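Local atomic coordinates of PTS system, IIA component (Enterococcus faecalis, PDB entry 3BED), a protein that probably transfers phosphoryl groups as the IIA component of a mannose- or sorbose-specific sugar phosphotransferase system. Residues 95-98 with 99-103. Numbering follows the deposited sequence. Where two conformers were deposited one is given.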
ATOM      1  N   LEU A  95      -4.131  -2.807  -2.805  1.00 14.78           N
ATOM      2  CA  LEU A  95      -2.728  -3.236  -2.667  1.00 14.40           C
ATOM      3  C   LEU A  95      -2.029  -2.643  -1.469  1.00 15.00           C
ATOM      4  O   LEU A  95      -1.978  -1.423  -1.324  1.00 15.34           O
ATOM      5  CB  LEU A  95      -1.961  -2.754  -3.912  1.00 14.62           C
ATOM      6  CG  LEU A  95      -0.452  -2.964  -4.033  1.00 15.77           C
ATOM      7  CD1 LEU A  95      -0.063  -4.431  -3.937  1.00 15.90           C
ATOM      8  CD2 LEU A  95       0.105  -2.335  -5.367  1.00 17.23           C
ATOM      9  N   ASN A  96      -1.480  -3.523  -0.620  1.00 15.92           N
ATOM     10  CA  ASN A  96      -0.570  -3.121   0.420  1.00 14.48           C
ATOM     11  C   ASN A  96       0.614  -4.094   0.389  1.00 15.33           C
ATOM     12  O   ASN A  96       0.625  -5.082  -0.397  1.00 14.75           O
ATOM     13  CB  ASN A  96      -1.224  -3.030   1.814  1.00 15.86           C
ATOM     14  CG  ASN A  96      -1.985  -4.285   2.176  1.00 14.53           C
ATOM     15  OD1 ASN A  96      -1.681  -5.389   1.668  1.00 14.21           O
ATOM     16  ND2 ASN A  96      -3.019  -4.122   3.078  1.00 14.77           N
ATOM     17  N   LEU A  97       1.633  -3.766   1.162  1.00 13.42           N
ATOM     18  CA  LEU A  97       2.882  -4.528   1.034  1.00 14.71           C
ATOM     19  C   LEU A  97       2.688  -5.992   1.423  1.00 14.59           C
ATOM     20  O   LEU A  97       3.313  -6.872   0.817  1.00 17.41           O
ATOM     21  CB  LEU A  97       3.972  -3.894   1.896  1.00 13.98           C
ATOM     22  CG  LEU A  97       5.396  -4.464   1.674  1.00 13.60           C
ATOM     23  CD1 LEU A  97       5.849  -4.459   0.199  1.00 14.42           C
ATOM     24  CD2 LEU A  97       6.367  -3.645   2.488  1.00 15.51           C
ATOM     25  N   ALA A  98       1.868  -6.270   2.436  1.00 15.37           N
ATOM     26  CA  ALA A  98       1.714  -7.649   2.818  1.00 15.74           C
ATOM     27  C   ALA A  98       1.163  -8.464   1.649  1.00 16.87           C
ATOM     28  O   ALA A  98       1.538  -9.634   1.459  1.00 17.00           O
ATOM     29  CB  ALA A  98       0.776  -7.750   4.032  1.00 16.89           C
HETATM   30  N   MSE A  99       0.240  -7.868   0.900  1.00 16.58           N
HETATM   31  CA  MSE A  99      -0.351  -8.590  -0.222  0.60 17.63           C
HETATM   32  C   MSE A  99       0.695  -8.898  -1.269  1.00 17.35           C
HETATM   33  O   MSE A  99       0.708 -10.014  -1.839  1.00 17.73           O
HETATM   34  CB  MSE A  99      -1.502  -7.790  -0.835  0.60 17.32           C
HETATM   35  CG  MSE A  99      -2.722  -7.764  -0.015  0.60 18.06           C
HETATM   36 SE   MSE A  99      -3.865  -6.309  -0.695  0.46 22.84          SE
HETATM   37  CE  MSE A  99      -3.421  -6.743  -2.624  0.40 10.45           C
ATOM     38  N   ALA A 100       1.576  -7.935  -1.531  1.00 17.51           N
ATOM     39  CA  ALA A 100       2.595  -8.113  -2.563  1.00 17.10           C
ATOM     40  C   ALA A 100       3.611  -9.168  -2.152  1.00 17.94           C
ATOM     41  O   ALA A 100       4.024  -9.994  -2.990  1.00 18.63           O
ATOM     42  CB  ALA A 100       3.292  -6.790  -2.850  1.00 17.77           C
ATOM     43  N   ILE A 101       4.052  -9.118  -0.884  1.00 16.01           N
ATOM     44  CA  ILE A 101       4.972 -10.163  -0.365  1.00 16.86           C
ATOM     45  C   ILE A 101       4.358 -11.554  -0.464  1.00 17.65           C
ATOM     46  O   ILE A 101       5.019 -12.500  -0.951  1.00 18.03           O
ATOM     47  CB  ILE A 101       5.371  -9.846   1.129  1.00 17.73           C
ATOM     48  CG1 ILE A 101       6.295  -8.605   1.096  1.00 19.82           C
ATOM     49  CG2 ILE A 101       5.841 -11.151   1.882  1.00 20.58           C
ATOM     50  CD1 ILE A 101       6.356  -8.045   2.578  1.00 22.53           C
ATOM     51  N   GLU A 102       3.123 -11.700   0.026  1.00 17.97           N
ATOM     52  CA  GLU A 102       2.523 -13.014  -0.057  1.00 19.22           C
ATOM     53  C   GLU A 102       2.301 -13.486  -1.490  1.00 19.20           C
ATOM     54  O   GLU A 102       2.443 -14.680  -1.764  1.00 20.58           O
ATOM     55  CB  GLU A 102       1.251 -13.092   0.781  1.00 19.74           C
ATOM     56  CG  GLU A 102       1.530 -12.866   2.279  1.00 23.51           C
ATOM     57  CD  GLU A 102       2.462 -13.907   2.906  1.00 28.68           C
ATOM     58  OE1 GLU A 102       2.610 -15.039   2.386  1.00 32.33           O
ATOM     59  OE2 GLU A 102       3.039 -13.580   3.945  1.00 31.40           O
ATOM     60  N   ALA A 103       1.953 -12.584  -2.407  1.00 18.92           N
ATOM     61  CA  ALA A 103       1.767 -12.959  -3.802  1.00 18.91           C
ATOM     62  C   ALA A 103       3.078 -13.468  -4.359  1.00 19.98           C
ATOM     63  O   ALA A 103       3.121 -14.442  -5.133  1.00 21.18           O
ATOM     64  CB  ALA A 103       1.280 -11.753  -4.577  1.00 18.94           C
TER
HETATM   65  O   HOH W   1       2.814 -10.639   4.398  1.00 35.68           O
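Ala-98 O takes the backbone N-H of Glu-102 at 3.0 Å and, more weakly, a water that also donates to Glu-102 OE2, so two donors share one carbonyl in the first turn of helix 97-105. This helix follows strand 89-93, at one edge of the parallel sheet within this chain, and Asn-96 is its N-cap. Asparagine suits that post because its short amide can fold back: with CG lodged between its own backbone N and carbonyl carbon (chi1 51°), OD1 reaches Met-99 N at 3.2 Å, the donor tilted 19° from the amide plane. Met-99 N lies in the first turn, where the residue four back, Leu-95, precedes the helix; the side chain of Asn-96 supplies an acceptor. The other end of the amide is held too: ND2 donates to Gly-122 O and to Gly-94 O of the second subunit, which fixes the amide's rotation at the subunit interface.

Met-99, present as selenomethionine, was modelled in two conformers, so its placement is less certain; in the one given it crosses the Asn-96 side chain at about a right angle, and the bend at chi3 (40°) brings CE to 3.6 Å from Leu-95 CA. The long, flexible, apolar chain suits a place beside the turn that leads into the helix, while Leu-95, Met-99 and Ala-103 all pack on Leu-67 of strand 64-68. The small methyl of Ala-100 fits against Thr-24 of helix 16-28, and Leu-95 CD1 lies 4.2 Å from Ala-100 CB. Leu-97 and Ile-101, one turn apart, give a branched apolar ridge that faces helix 16-28 and the second subunit. Ile-101 N bonds almost straight to Leu-97 O, and farther out Leu-97 CG meets Ile-101 CD1 at 3.8 Å.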